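Long-range contacts in phosphonate monoester hydrolase (Ruegeria pomeroyi, PDB 4UPK), which belongs to the sulfatase family within the alkaline phosphatase clan, hydrolases built round a mixed beta sheet flanked by helices: residues Y207-S212 / V247-Y252; I240-P245 / G315-V320; P199-P204 / S291-F296. One frame throughout, in Å; residues are numbered along the deposited sequence.

In the fold
From the N terminus the chain passes through 199-204 and 207-212 in the long loop after helix 169-177, then helix 213-224 and strand 234-239, before entering 240-245 and 247-252. Contact 3 closes the wider loop when 291-296 returns to 199-204, and contact 1 (207-212 with 247-252) is nested inside it. Contact 2 closes its own loop, from 240-245 to 315-320 on helix 303-333, and crosses both others. Contacts 1 and 2 meet where Ser212 OG reaches Glu319 OE2, while contact 3 touches contact 2 through Pro244 and Pro245. The surface loops, the loop after strand 234-239 and helix 303-333 are thus tied together on one side of the chain.

Contact 1: Y207-S212 / V247-Y252; sequences YRAEDS and VAPAPY
Pro249 is the main bump, its ring pushed into a shallow hollow formed by Tyr207, Ala209 and Ser212. The CB edge of the ring lies 3.6 Å from Tyr207 O, while CG rests 3.8 Å from Ala209 CA and 4.0 Å from Ser212 CB. A rigid, compact ring suits this hollow, whose walls are largely backbone and small side chains. Ala209 answers as a bump in the other direction: its methyl CB lies 3.6 Å from Ala250 O and meets the Tyr252 ring at its edge, near the ring plane. At the other end, Tyr207 has CG between its backbone N and carbonyl carbon (chi1 45°), which directs the long side chain so that OH comes within 3.7 Å of Val247 CG1; this hydroxyl end also packs beside Arg241 NH2. Behind the hollow, Ser212 is the N-cap of helix 213-224, its OG bonded to Ala215 N and to Glu319, leaving CB for the proline. The contact thus joins the loop before that helix to the loop after strand 234-239.

Waters 1 and 3 join backbone groups: water 1 donates to Tyr207 O and accepts from Ala250 N, and water 3 accepts from Ala209 N and donates to Ala250 O. Water 2 links the Tyr207 hydroxyl with Val247 O. With no direct hydrogen bond between them, the segments fit mainly by shape, small apolar groups against backbone, with water satisfying polar groups along the seam.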
loop_
_atom_site.group_PDB
_atom_site.type_symbol
_atom_site.label_atom_id
_atom_site.label_comp_id
_atom_site.label_asym_id
_atom_site.label_seq_id
_atom_site.Cartn_x
_atom_site.Cartn_y
_atom_site.Cartn_z
ATOM N N TYR A 207 15.406 44.621 3.024
ATOM C CA TYR A 207 14.892 44.562 1.655
ATOM C C TYR A 207 13.863 45.664 1.376
ATOM O O TYR A 207 13.099 46.052 2.269
ATOM C CB TYR A 207 14.303 43.156 1.355
ATOM C CG TYR A 207 13.429 42.616 2.468
ATOM C CD1 TYR A 207 12.074 42.942 2.541
ATOM C CD2 TYR A 207 13.956 41.788 3.458
ATOM C CE1 TYR A 207 11.267 42.458 3.575
ATOM C CE2 TYR A 207 13.168 41.332 4.515
ATOM C CZ TYR A 207 11.822 41.660 4.564
ATOM O OH TYR A 207 11.048 41.187 5.596
ATOM N N ARG A 208 13.845 46.153 0.135
ATOM C CA ARG A 208 12.869 47.156 -0.321
ATOM C C ARG A 208 11.516 46.445 -0.450
ATOM O O ARG A 208 11.491 45.210 -0.522
ATOM C CB ARG A 208 13.282 47.781 -1.671
ATOM C CG ARG A 208 14.591 48.558 -1.588
ATOM C CD ARG A 208 15.116 48.989 -2.949
ATOM N NE ARG A 208 14.323 50.082 -3.505
ATOM C CZ ARG A 208 14.027 50.227 -4.793
ATOM N NH1 ARG A 208 14.472 49.351 -5.689
ATOM N NH2 ARG A 208 13.274 51.243 -5.196
ATOM N N ALA A 209 10.405 47.207 -0.444
ATOM C CA ALA A 209 9.041 46.680 -0.557
ATOM C C ALA A 209 8.844 45.772 -1.777
ATOM O O ALA A 209 8.233 44.719 -1.643
ATOM C CB ALA A 209 8.027 47.816 -0.578
ATOM N N GLU A 210 9.402 46.147 -2.948
ATOM C CA GLU A 210 9.288 45.348 -4.165
ATOM C C GLU A 210 10.072 44.030 -4.088
ATOM O O GLU A 210 9.871 43.162 -4.945
ATOM C CB GLU A 210 9.686 46.169 -5.417
ATOM C CG GLU A 210 11.050 46.822 -5.324
ATOM C CD GLU A 210 11.005 48.296 -4.959
ATOM O OE1 GLU A 210 10.684 48.627 -3.792
ATOM O OE2 GLU A 210 11.298 49.125 -5.850
ATOM N N ASP A 211 10.953 43.880 -3.074
ATOM C CA ASP A 211 11.761 42.678 -2.866
ATOM C C ASP A 211 11.344 41.859 -1.624
ATOM O O ASP A 211 12.036 40.910 -1.243
ATOM C CB ASP A 211 13.255 43.044 -2.827
ATOM C CG ASP A 211 13.759 43.582 -4.146
ATOM O OD1 ASP A 211 13.350 43.051 -5.199
ATOM O OD2 ASP A 211 14.575 44.510 -4.130
ATOM N N SER A 212 10.215 42.241 -1.002
ATOM C CA SER A 212 9.697 41.612 0.214
ATOM C C SER A 212 9.154 40.208 -0.026
ATOM O O SER A 212 8.878 39.836 -1.160
ATOM C CB SER A 212 8.639 42.497 0.870
ATOM O OG SER A 212 7.335 42.252 0.361
ATOM N N VAL A 247 8.912 42.732 11.172
ATOM C CA VAL A 247 9.683 43.693 10.408
ATOM C C VAL A 247 8.884 43.994 9.150
ATOM O O VAL A 247 8.329 43.075 8.555
ATOM C CB VAL A 247 11.174 43.267 10.151
ATOM C CG1 VAL A 247 11.308 42.046 9.225
ATOM C CG2 VAL A 247 12.012 44.443 9.667
ATOM N N ALA A 248 8.793 45.281 8.771
ATOM C CA ALA A 248 8.063 45.703 7.578
ATOM C C ALA A 248 8.946 46.547 6.678
ATOM O O ALA A 248 9.721 47.363 7.191
ATOM C CB ALA A 248 6.792 46.461 7.960
ATOM N N PRO A 249 8.899 46.347 5.329
ATOM C CA PRO A 249 9.718 47.198 4.454
ATOM C C PRO A 249 9.147 48.628 4.365
ATOM O O PRO A 249 7.948 48.825 4.610
ATOM C CB PRO A 249 9.662 46.455 3.123
ATOM C CG PRO A 249 8.314 45.830 3.111
ATOM C CD PRO A 249 8.047 45.428 4.538
ATOM N N ALA A 250 10.010 49.628 4.073
ATOM C CA ALA A 250 9.600 51.040 3.929
ATOM C C ALA A 250 8.515 51.151 2.815
ATOM O O ALA A 250 8.683 50.509 1.776
ATOM C CB ALA A 250 10.805 51.909 3.582
ATOM N N PRO A 251 7.369 51.847 3.018
ATOM C CA PRO A 251 7.008 52.737 4.139
ATOM C C PRO A 251 6.150 52.128 5.250
ATOM O O PRO A 251 5.756 52.848 6.181
ATOM C CB PRO A 251 6.225 53.835 3.419
ATOM C CG PRO A 251 5.459 53.081 2.367
ATOM C CD PRO A 251 6.380 51.957 1.923
ATOM N N TYR A 252 5.829 50.812 5.143
ATOM C CA TYR A 252 4.961 50.103 6.077
ATOM C C TYR A 252 5.381 50.082 7.515
ATOM O O TYR A 252 4.509 49.993 8.384
ATOM C CB TYR A 252 4.715 48.675 5.600
ATOM C CG TYR A 252 4.123 48.603 4.213
ATOM C CD1 TYR A 252 2.754 48.794 4.002
ATOM C CD2 TYR A 252 4.927 48.344 3.107
ATOM C CE1 TYR A 252 2.208 48.745 2.715
ATOM C CE2 TYR A 252 4.398 48.306 1.821
ATOM C CZ TYR A 252 3.038 48.496 1.628
ATOM O OH TYR A 252 2.540 48.382 0.349
HETATM O O HOH W 1 12.557 48.543 3.620
HETATM O O HOH W 2 9.007 42.526 5.970
HETATM O O HOH W 3 10.697 49.890 0.045
#

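Contact 2: I240-P245 / G315-V320; sequences IRPHPP and GLATEV
Leu316 packs against Arg241 and Pro242 from the face of helix 303-333 that looks onto the loop. Its CB lies 3.9 Å from Pro242 CB, and with CG beside the backbone N (chi1 -72°) both branches are carried to the arginine: CD1 and CD2 each come close to Arg241 CD, and CD1 is 3.9 Å from Arg241 NH1. The two side chains cross obliquely, so a branched leucine covers the aliphatic part of the arginine and brushes the guanidinium, whose N-H groups bond to other partners. One of these is Pro245 O, which accepts a nearly straight hydrogen bond from Arg241 NH1 (2.9 Å, 171° at the hydrogen). The oxygen lies in the guanidinium plane, but the donor stands above the carbonyl plane. Another is Asp213, in a salt bridge with NE. These bonds should fix the rotation of the guanidinium; NH1 thereby ties the loop back on itself, from Arg241 to Pro245, across the cis peptides before Pro242 and Pro245.

Ala317 follows, its small CB 4.2 Å from Pro242 CG, letting the proline ring settle close to the helix. Glu319 has OE1 6.5 Å from Arg241 NE, near enough for a modest electrostatic pull at most.

Val320, a turn beyond Leu316, ends the contact. Its CG2 packs tightly on Arg241 O at 3.2 Å, a beta-branched side chain wedged between the helix backbone and that carbonyl, with Ile41 of strand 35-41 also against it. Helix 303-333 leads into strand 340-346, which pairs in parallel with 35-41, itself parallel to 234-239. The loop after strand 234-239 thus packs on a helix of the alpha/beta core, consistent with the alkaline phosphatase clan's fold.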
loop_
_atom_site.group_PDB
_atom_site.type_symbol
_atom_site.label_atom_id
_atom_site.label_comp_id
_atom_site.label_asym_id
_atom_site.label_seq_id
_atom_site.Cartn_x
_atom_site.Cartn_y
_atom_site.Cartn_z
ATOM N N ILE A 240 2.489 34.462 4.786
ATOM C CA ILE A 240 2.946 34.337 6.155
ATOM C C ILE A 240 2.651 35.598 6.944
ATOM O O ILE A 240 2.180 35.512 8.067
ATOM C CB ILE A 240 4.449 33.889 6.234
ATOM C CG1 ILE A 240 4.867 33.511 7.687
ATOM C CG2 ILE A 240 5.416 34.891 5.593
ATOM C CD1 ILE A 240 4.068 32.274 8.265
ATOM N N ARG A 241 2.918 36.777 6.330
ATOM C CA ARG A 241 2.696 38.096 6.893
ATOM C C ARG A 241 1.212 38.402 7.069
ATOM O O ARG A 241 0.427 38.023 6.195
ATOM C CB ARG A 241 3.359 39.186 6.023
ATOM C CG ARG A 241 4.868 39.040 5.851
ATOM C CD ARG A 241 5.617 38.884 7.149
ATOM N NE ARG A 241 7.059 38.920 6.933
ATOM C CZ ARG A 241 7.962 39.122 7.889
ATOM N NH1 ARG A 241 7.578 39.351 9.140
ATOM N NH2 ARG A 241 9.252 39.124 7.596
ATOM N N PRO A 242 0.788 39.092 8.170
ATOM C CA PRO A 242 1.584 39.565 9.334
ATOM C C PRO A 242 1.944 38.419 10.276
ATOM O O PRO A 242 1.078 37.624 10.639
ATOM C CB PRO A 242 0.649 40.601 9.974
ATOM C CG PRO A 242 -0.747 40.047 9.702
ATOM C CD PRO A 242 -0.658 39.401 8.339
ATOM N N HIS A 243 3.226 38.267 10.608
ATOM C CA HIS A 243 3.702 37.142 11.440
ATOM C C HIS A 243 5.125 37.451 11.906
ATOM O O HIS A 243 5.880 38.028 11.114
ATOM C CB HIS A 243 3.731 35.848 10.588
ATOM C CG HIS A 243 3.936 34.552 11.314
ATOM N ND1 HIS A 243 5.192 34.163 11.770
ATOM C CD2 HIS A 243 3.072 33.528 11.505
ATOM C CE1 HIS A 243 5.022 32.961 12.308
ATOM N NE2 HIS A 243 3.769 32.534 12.163
ATOM N N PRO A 244 5.523 37.067 13.159
ATOM C CA PRO A 244 6.907 37.313 13.601
ATOM C C PRO A 244 7.938 36.581 12.717
ATOM O O PRO A 244 7.578 35.581 12.095
ATOM C CB PRO A 244 6.908 36.787 15.051
ATOM C CG PRO A 244 5.766 35.847 15.139
ATOM C CD PRO A 244 4.736 36.389 14.219
ATOM N N PRO A 245 9.224 37.012 12.632
ATOM C CA PRO A 245 9.852 38.184 13.278
ATOM C C PRO A 245 9.306 39.440 12.633
ATOM O O PRO A 245 9.412 39.608 11.418
ATOM C CB PRO A 245 11.360 37.982 13.019
ATOM C CG PRO A 245 11.506 36.566 12.497
ATOM C CD PRO A 245 10.206 36.293 11.803
ATOM N N GLY A 315 0.989 47.255 9.670
ATOM C CA GLY A 315 1.667 47.685 8.442
ATOM C C GLY A 315 1.898 46.544 7.462
ATOM O O GLY A 315 1.701 46.718 6.265
ATOM N N LEU A 316 2.229 45.333 7.979
ATOM C CA LEU A 316 2.405 44.084 7.212
ATOM C C LEU A 316 1.074 43.584 6.644
ATOM O O LEU A 316 1.061 43.065 5.521
ATOM C CB LEU A 316 3.080 42.988 8.055
ATOM C CG LEU A 316 4.566 43.175 8.360
ATOM C CD1 LEU A 316 5.015 42.207 9.484
ATOM C CD2 LEU A 316 5.411 43.002 7.115
ATOM N N ALA A 317 -0.034 43.736 7.403
ATOM C CA ALA A 317 -1.404 43.398 6.973
ATOM C C ALA A 317 -1.806 44.331 5.796
ATOM O O ALA A 317 -2.320 43.843 4.799
ATOM C CB ALA A 317 -2.378 43.544 8.125
ATOM N N THR A 318 -1.503 45.639 5.881
ATOM C CA THR A 318 -1.756 46.590 4.786
ATOM C C THR A 318 -0.943 46.174 3.506
ATOM O O THR A 318 -1.503 46.179 2.419
ATOM C CB THR A 318 -1.588 48.051 5.289
ATOM O OG1 THR A 318 -2.665 48.327 6.187
ATOM C CG2 THR A 318 -1.605 49.107 4.152
ATOM N N GLU A 319 0.334 45.762 3.654
ATOM C CA GLU A 319 1.133 45.305 2.525
ATOM C C GLU A 319 0.561 44.006 1.913
ATOM O O GLU A 319 0.544 43.870 0.698
ATOM C CB GLU A 319 2.611 45.168 2.898
ATOM C CG GLU A 319 3.507 44.882 1.680
ATOM C CD GLU A 319 4.879 44.337 2.026
ATOM O OE1 GLU A 319 5.051 43.839 3.161
ATOM O OE2 GLU A 319 5.794 44.429 1.177
ATOM N N VAL A 320 0.025 43.095 2.734
ATOM C CA VAL A 320 -0.635 41.872 2.229
ATOM C C VAL A 320 -1.856 42.289 1.399
ATOM O O VAL A 320 -2.057 41.782 0.290
ATOM C CB VAL A 320 -0.988 40.895 3.392
ATOM C CG1 VAL A 320 -2.091 39.908 3.014
ATOM C CG2 VAL A 320 0.261 40.174 3.887
#

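Contact 3: P199-P204 / S291-F296; sequences PRLNGP and SFVLGF
Pro199 opens the segment with an apolar ring whose CB meets Phe296 CE2 obliquely, at 3.6 Å. The next residue, Arg200, meets the phenylalanine through its backbone: Arg200 O is 3.4 Å from Phe296 CZ, at the ring edge and near the ring plane, where the slightly positive C-H groups suit a carbonyl oxygen. Its side chain sets out away from 291-296, and NE forms a salt bridge with Asp194, which suits a long charged residue at the surface.

The same carbonyl starts a type I beta turn from Arg200 to Gly203, closed by a hydrogen bond from Gly203 N; glycine suits this place, since a CB would crowd Arg200 O. The turn presents Leu201 to the other segment. With CG anti to the backbone N (chi1 -166°), Leu201 brings CD1 over the Phe296 face, 4.0 Å from the ring centroid and only 7° off its normal, a CH-pi contact. That methyl also lies 4.1 Å from Val293 CG2, the two side chains running at about a right angle. Leu299 and Leu309, the latter on helix 303-333, extend this apolar patch round the leucine. Asn202 then carries the turn onward, its O accepting a hydrogen bond from Asn253 ND2.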
loop_
_atom_site.group_PDB
_atom_site.type_symbol
_atom_site.label_atom_id
_atom_site.label_comp_id
_atom_site.label_asym_id
_atom_site.label_seq_id
_atom_site.Cartn_x
_atom_site.Cartn_y
_atom_site.Cartn_z
ATOM N N PRO A 199 20.164 50.016 17.498
ATOM C CA PRO A 199 19.031 49.177 17.059
ATOM C C PRO A 199 17.710 49.925 17.182
ATOM O O PRO A 199 17.489 50.646 18.160
ATOM C CB PRO A 199 19.096 47.954 17.987
ATOM C CG PRO A 199 20.475 47.954 18.531
ATOM C CD PRO A 199 20.867 49.398 18.638
ATOM N N ARG A 200 16.882 49.817 16.131
ATOM C CA ARG A 200 15.596 50.488 16.013
ATOM C C ARG A 200 14.517 49.422 15.828
ATOM O O ARG A 200 14.569 48.646 14.863
ATOM C CB ARG A 200 15.643 51.531 14.859
ATOM C CG ARG A 200 14.336 52.280 14.564
ATOM C CD ARG A 200 13.809 53.132 15.707
ATOM N NE ARG A 200 14.613 54.338 15.902
ATOM C CZ ARG A 200 14.290 55.327 16.732
ATOM N NH1 ARG A 200 13.187 55.253 17.469
ATOM N NH2 ARG A 200 15.068 56.396 16.832
ATOM N N LEU A 201 13.565 49.370 16.781
ATOM C CA LEU A 201 12.477 48.378 16.818
ATOM C C LEU A 201 11.601 48.364 15.561
ATOM O O LEU A 201 11.341 47.280 15.018
ATOM C CB LEU A 201 11.647 48.507 18.121
ATOM C CG LEU A 201 10.666 47.365 18.523
ATOM C CD1 LEU A 201 11.367 46.015 18.630
ATOM C CD2 LEU A 201 9.964 47.713 19.838
ATOM N N ASN A 202 11.170 49.555 15.095
ATOM C CA ASN A 202 10.373 49.684 13.869
ATOM C C ASN A 202 11.212 50.204 12.702
ATOM O O ASN A 202 10.701 50.901 11.814
ATOM C CB ASN A 202 9.086 50.498 14.086
ATOM C CG ASN A 202 9.287 51.902 14.580
ATOM O OD1 ASN A 202 10.412 52.347 14.858
ATOM N ND2 ASN A 202 8.175 52.630 14.686
ATOM N N GLY A 203 12.494 49.829 12.708
ATOM C CA GLY A 203 13.425 50.148 11.636
ATOM C C GLY A 203 12.956 49.470 10.356
ATOM O O GLY A 203 12.335 48.400 10.412
ATOM N N PRO A 204 13.144 50.100 9.186
ATOM C CA PRO A 204 12.702 49.446 7.931
ATOM C C PRO A 204 13.433 48.116 7.661
ATOM O O PRO A 204 14.559 47.929 8.109
ATOM C CB PRO A 204 13.008 50.498 6.855
ATOM C CG PRO A 204 14.104 51.321 7.425
ATOM C CD PRO A 204 13.850 51.371 8.919
ATOM N N SER A 291 10.493 37.730 21.767
ATOM C CA SER A 291 10.487 36.532 20.919
ATOM C C SER A 291 9.790 36.768 19.564
ATOM O O SER A 291 9.862 35.914 18.689
ATOM C CB SER A 291 9.881 35.336 21.662
ATOM O OG SER A 291 8.480 35.476 21.851
ATOM N N PHE A 292 9.129 37.923 19.394
ATOM C CA PHE A 292 8.375 38.310 18.193
ATOM C C PHE A 292 9.150 39.177 17.182
ATOM O O PHE A 292 8.577 39.603 16.173
ATOM C CB PHE A 292 7.070 39.015 18.610
ATOM C CG PHE A 292 5.840 38.154 18.547
ATOM C CD1 PHE A 292 5.788 36.937 19.214
ATOM C CD2 PHE A 292 4.719 38.569 17.834
ATOM C CE1 PHE A 292 4.655 36.130 19.134
ATOM C CE2 PHE A 292 3.582 37.765 17.766
ATOM C CZ PHE A 292 3.562 36.550 18.406
ATOM N N VAL A 293 10.448 39.428 17.453
ATOM C CA VAL A 293 11.349 40.238 16.619
ATOM C C VAL A 293 12.779 39.641 16.698
ATOM O O VAL A 293 13.065 38.916 17.634
ATOM C CB VAL A 293 11.361 41.761 17.023
ATOM C CG1 VAL A 293 10.047 42.461 16.706
ATOM C CG2 VAL A 293 11.759 41.969 18.479
ATOM N N LEU A 294 13.666 39.973 15.739
ATOM C CA LEU A 294 15.074 39.532 15.729
ATOM C C LEU A 294 16.028 40.727 15.914
ATOM O O LEU A 294 15.836 41.759 15.269
ATOM C CB LEU A 294 15.433 38.728 14.453
ATOM C CG LEU A 294 14.845 37.299 14.326
ATOM C CD1 LEU A 294 15.384 36.601 13.082
ATOM C CD2 LEU A 294 15.158 36.414 15.560
ATOM N N GLY A 295 16.996 40.590 16.832
ATOM C CA GLY A 295 18.002 41.612 17.132
ATOM C C GLY A 295 17.820 42.391 18.427
ATOM O O GLY A 295 18.559 43.355 18.679
ATOM N N PHE A 296 16.813 41.995 19.244
ATOM C CA PHE A 296 16.428 42.617 20.524
ATOM C C PHE A 296 16.234 41.502 21.599
ATOM O O PHE A 296 15.094 41.145 21.923
ATOM C CB PHE A 296 15.142 43.466 20.343
ATOM C CG PHE A 296 15.228 44.472 19.218
ATOM C CD1 PHE A 296 14.934 44.102 17.904
ATOM C CD2 PHE A 296 15.623 45.784 19.464
ATOM C CE1 PHE A 296 15.067 45.019 16.858
ATOM C CE2 PHE A 296 15.723 46.706 18.419
ATOM C CZ PHE A 296 15.457 46.314 17.125
#